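PDB 3AIZ: DNA polymerase sliding clamp B, which forms, with its partner subunits, a ring-shaped sliding clamp that encircles DNA and tethers the replicative polymerase and other DNA-processing proteins to it. Local coordinates for residues Leu20-Glu25 and Ile70-Leu75. Residues are numbered along the deposited sequence; the frame is centred on the assembly and turned at random.
Sequences LKVTDE and ININDL
Glu25 and Asn71 face each other as an antiparallel, non-hydrogen-bonded pair, with CA atoms 4.5 Å apart. Here strand 25-30 begins and strand 66-71 gives way to helix 72-80. One hydrogen bond joins the two segments: Ile72 N, at the first turn of the helix, donates to Asp24 O at 2.9 Å. The bond is bent, with an N-H...O angle of 141°. Two CA-H...O contacts lie beside it, from Asn71 CA to Asp24 O and from Glu25 CA to Ile70 O.

Asn71 is the N-cap of the helix. Its CG lies anti to the backbone N (chi1 -173°), which lets OD1 fold over the helix start and accept from Asn73 N at 2.9 Å. Asp24 O and Asn71 OD1 thus take the N-H groups of the first two helix residues, Ile72 and Asn73. On the same face as the Asn71 side chain, Glu25 bends at chi2 (-78°), which brings its carboxylate back over the Ile70-Asn71 backbone and Asn71 CB. Its OE2 comes to 3.7 Å from Asn71 CB, the two side chains crossing at about a right angle. The Asn73 amide reaches the Asp24 carboxylate, Asn73 ND2 lying 3.5 Å from Asp24 CG, a polar approach without a hydrogen bond. Ile72 CG2 lies against the carbonyl oxygens of Thr23 and Asp24, while its CD1 meets Val22 CG1 tip to tip at 4.1 Å.

The contact joins the loop after helix 9-16 to the start of helix 72-80 in the N-terminal half of the clamp subunit. Ile72 also packs on Ile26, and Ile70 pairs with Ile26 through backbone hydrogen bonds. Ile70 and Leu75 reach strands 97-104 and 109-120.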
ATOM      1  N   LEU A  20     -26.775   5.902  17.387  1.00 52.06           N
ATOM      2  CA  LEU A  20     -25.884   6.753  18.175  1.00 50.54           C
ATOM      3  C   LEU A  20     -25.765   6.306  19.628  1.00 53.14           C
ATOM      4  O   LEU A  20     -26.765   6.029  20.290  1.00 52.23           O
ATOM      5  CB  LEU A  20     -26.352   8.209  18.123  1.00 46.07           C
ATOM      6  CG  LEU A  20     -26.236   8.924  16.776  1.00 45.17           C
ATOM      7  CD1 LEU A  20     -26.953  10.261  16.823  1.00 40.51           C
ATOM      8  CD2 LEU A  20     -24.776   9.106  16.387  1.00 47.10           C
ATOM      9  N   LYS A  21     -24.531   6.247  20.119  1.00 58.23           N
ATOM     10  CA  LYS A  21     -24.265   5.877  21.508  1.00 61.40           C
ATOM     11  C   LYS A  21     -24.863   4.522  21.868  1.00 55.18           C
ATOM     12  O   LYS A  21     -25.070   4.223  23.044  1.00 54.45           O
ATOM     13  CB  LYS A  21     -24.795   6.950  22.465  1.00 57.46           C
ATOM     14  CG  LYS A  21     -24.102   8.298  22.349  1.00 52.89           C
ATOM     15  CD  LYS A  21     -24.722   9.312  23.299  1.00 63.24           C
ATOM     16  CE  LYS A  21     -24.046  10.670  23.188  1.00 76.04           C
ATOM     17  NZ  LYS A  21     -22.611  10.618  23.584  1.00 73.07           N
ATOM     18  N   VAL A  22     -25.138   3.705  20.856  1.00 52.77           N
ATOM     19  CA  VAL A  22     -25.712   2.385  21.088  1.00 58.42           C
ATOM     20  C   VAL A  22     -24.715   1.469  21.789  1.00 60.44           C
ATOM     21  O   VAL A  22     -23.562   1.354  21.372  1.00 64.81           O
ATOM     22  CB  VAL A  22     -26.187   1.720  19.779  1.00 58.27           C
ATOM     23  CG1 VAL A  22     -25.006   1.419  18.865  1.00 53.81           C
ATOM     24  CG2 VAL A  22     -26.961   0.451  20.086  1.00 56.16           C
ATOM     25  N   THR A  23     -25.161   0.827  22.862  1.00 62.86           N
ATOM     26  CA  THR A  23     -24.312  -0.105  23.591  1.00 68.90           C
ATOM     27  C   THR A  23     -24.078  -1.360  22.753  1.00 66.85           C
ATOM     28  O   THR A  23     -24.627  -1.494  21.659  1.00 64.81           O
ATOM     29  CB  THR A  23     -24.924  -0.475  24.961  1.00 72.10           C
ATOM     30  OG1 THR A  23     -24.074  -1.410  25.637  1.00 76.28           O
ATOM     31  CG2 THR A  23     -26.307  -1.080  24.786  1.00 65.02           C
ATOM     32  N   ASP A  24     -23.256  -2.272  23.262  1.00 66.52           N
ATOM     33  CA  ASP A  24     -22.931  -3.494  22.536  1.00 68.89           C
ATOM     34  C   ASP A  24     -24.152  -4.389  22.327  1.00 64.41           C
ATOM     35  O   ASP A  24     -24.162  -5.239  21.437  1.00 60.15           O
ATOM     36  CB  ASP A  24     -21.828  -4.272  23.257  1.00 69.87           C
ATOM     37  CG  ASP A  24     -20.493  -3.552  23.230  1.00 77.08           C
ATOM     38  OD1 ASP A  24     -20.441  -2.408  22.731  1.00 75.61           O
ATOM     39  OD2 ASP A  24     -19.495  -4.133  23.707  1.00 77.78           O
ATOM     40  N   GLU A  25     -25.180  -4.190  23.147  1.00 63.12           N
ATOM     41  CA  GLU A  25     -26.370  -5.032  23.094  1.00 61.44           C
ATOM     42  C   GLU A  25     -27.613  -4.234  22.713  1.00 61.48           C
ATOM     43  O   GLU A  25     -27.843  -3.141  23.230  1.00 63.40           O
ATOM     44  CB  GLU A  25     -26.595  -5.717  24.445  1.00 63.97           C
ATOM     45  CG  GLU A  25     -25.384  -6.472  24.983  1.00 72.00           C
ATOM     46  CD  GLU A  25     -25.175  -7.817  24.310  1.00 68.25           C
ATOM     47  OE1 GLU A  25     -26.180  -8.458  23.931  1.00 63.08           O
ATOM     48  OE2 GLU A  25     -24.007  -8.239  24.170  1.00 65.10           O
ATOM     49  N   ILE A  70     -29.482  -9.113  21.304  1.00 51.49           N
ATOM     50  CA  ILE A  70     -28.271  -9.595  20.648  1.00 52.47           C
ATOM     51  C   ILE A  70     -27.137  -8.573  20.677  1.00 51.78           C
ATOM     52  O   ILE A  70     -27.359  -7.390  20.933  1.00 51.47           O
ATOM     53  CB  ILE A  70     -28.547  -9.964  19.181  1.00 50.31           C
ATOM     54  CG1 ILE A  70     -28.803  -8.701  18.357  1.00 47.02           C
ATOM     55  CG2 ILE A  70     -29.724 -10.921  19.086  1.00 46.08           C
ATOM     56  CD1 ILE A  70     -29.028  -8.967  16.889  1.00 48.50           C
ATOM     57  N   ASN A  71     -25.923  -9.045  20.410  1.00 50.42           N
ATOM     58  CA  ASN A  71     -24.756  -8.178  20.311  1.00 49.80           C
ATOM     59  C   ASN A  71     -24.685  -7.538  18.931  1.00 51.53           C
ATOM     60  O   ASN A  71     -24.401  -8.209  17.939  1.00 53.98           O
ATOM     61  CB  ASN A  71     -23.478  -8.973  20.599  1.00 54.03           C
ATOM     62  CG  ASN A  71     -22.240  -8.094  20.667  1.00 60.73           C
ATOM     63  OD1 ASN A  71     -22.163  -7.053  20.012  1.00 61.69           O
ATOM     64  ND2 ASN A  71     -21.261  -8.514  21.460  1.00 59.38           N
ATOM     65  N   ILE A  72     -24.944  -6.236  18.873  1.00 50.56           N
ATOM     66  CA  ILE A  72     -25.025  -5.521  17.604  1.00 50.68           C
ATOM     67  C   ILE A  72     -23.735  -5.608  16.788  1.00 52.87           C
ATOM     68  O   ILE A  72     -23.768  -5.583  15.558  1.00 50.57           O
ATOM     69  CB  ILE A  72     -25.396  -4.040  17.815  1.00 52.30           C
ATOM     70  CG1 ILE A  72     -25.618  -3.350  16.469  1.00 50.57           C
ATOM     71  CG2 ILE A  72     -24.320  -3.328  18.620  1.00 54.34           C
ATOM     72  CD1 ILE A  72     -26.010  -1.898  16.588  1.00 51.98           C
ATOM     73  N   ASN A  73     -22.603  -5.713  17.476  1.00 54.17           N
ATOM     74  CA  ASN A  73     -21.310  -5.788  16.806  1.00 53.22           C
ATOM     75  C   ASN A  73     -21.206  -6.986  15.868  1.00 56.39           C
ATOM     76  O   ASN A  73     -20.756  -6.856  14.729  1.00 56.83           O
ATOM     77  CB  ASN A  73     -20.176  -5.812  17.831  1.00 60.31           C
ATOM     78  CG  ASN A  73     -20.052  -4.504  18.590  1.00 64.10           C
ATOM     79  OD1 ASN A  73     -20.068  -3.424  17.998  1.00 55.93           O
ATOM     80  ND2 ASN A  73     -19.920  -4.596  19.910  1.00 65.92           N
ATOM     81  N   ASP A  74     -21.626  -8.151  16.353  1.00 55.25           N
ATOM     82  CA  ASP A  74     -21.599  -9.371  15.554  1.00 53.17           C
ATOM     83  C   ASP A  74     -22.487  -9.241  14.323  1.00 53.83           C
ATOM     84  O   ASP A  74     -22.155  -9.745  13.249  1.00 56.11           O
ATOM     85  CB  ASP A  74     -22.052 -10.569  16.391  1.00 54.74           C
ATOM     86  CG  ASP A  74     -21.131 -10.844  17.560  1.00 60.47           C
ATOM     87  OD1 ASP A  74     -19.984 -10.347  17.544  1.00 65.83           O
ATOM     88  OD2 ASP A  74     -21.552 -11.559  18.494  1.00 57.50           O
ATOM     89  N   LEU A  75     -23.618  -8.563  14.487  1.00 52.47           N
ATOM     90  CA  LEU A  75     -24.571  -8.383  13.399  1.00 49.40           C
ATOM     91  C   LEU A  75     -24.028  -7.434  12.337  1.00 47.75           C
ATOM     92  O   LEU A  75     -24.459  -7.465  11.185  1.00 46.34           O
ATOM     93  CB  LEU A  75     -25.907  -7.870  13.943  1.00 48.85           C
ATOM     94  CG  LEU A  75     -27.042  -7.679  12.936  1.00 45.19           C
ATOM     95  CD1 LEU A  75     -27.231  -8.927  12.089  1.00 42.00           C
ATOM     96  CD2 LEU A  75     -28.331  -7.312  13.654  1.00 44.22           C
TER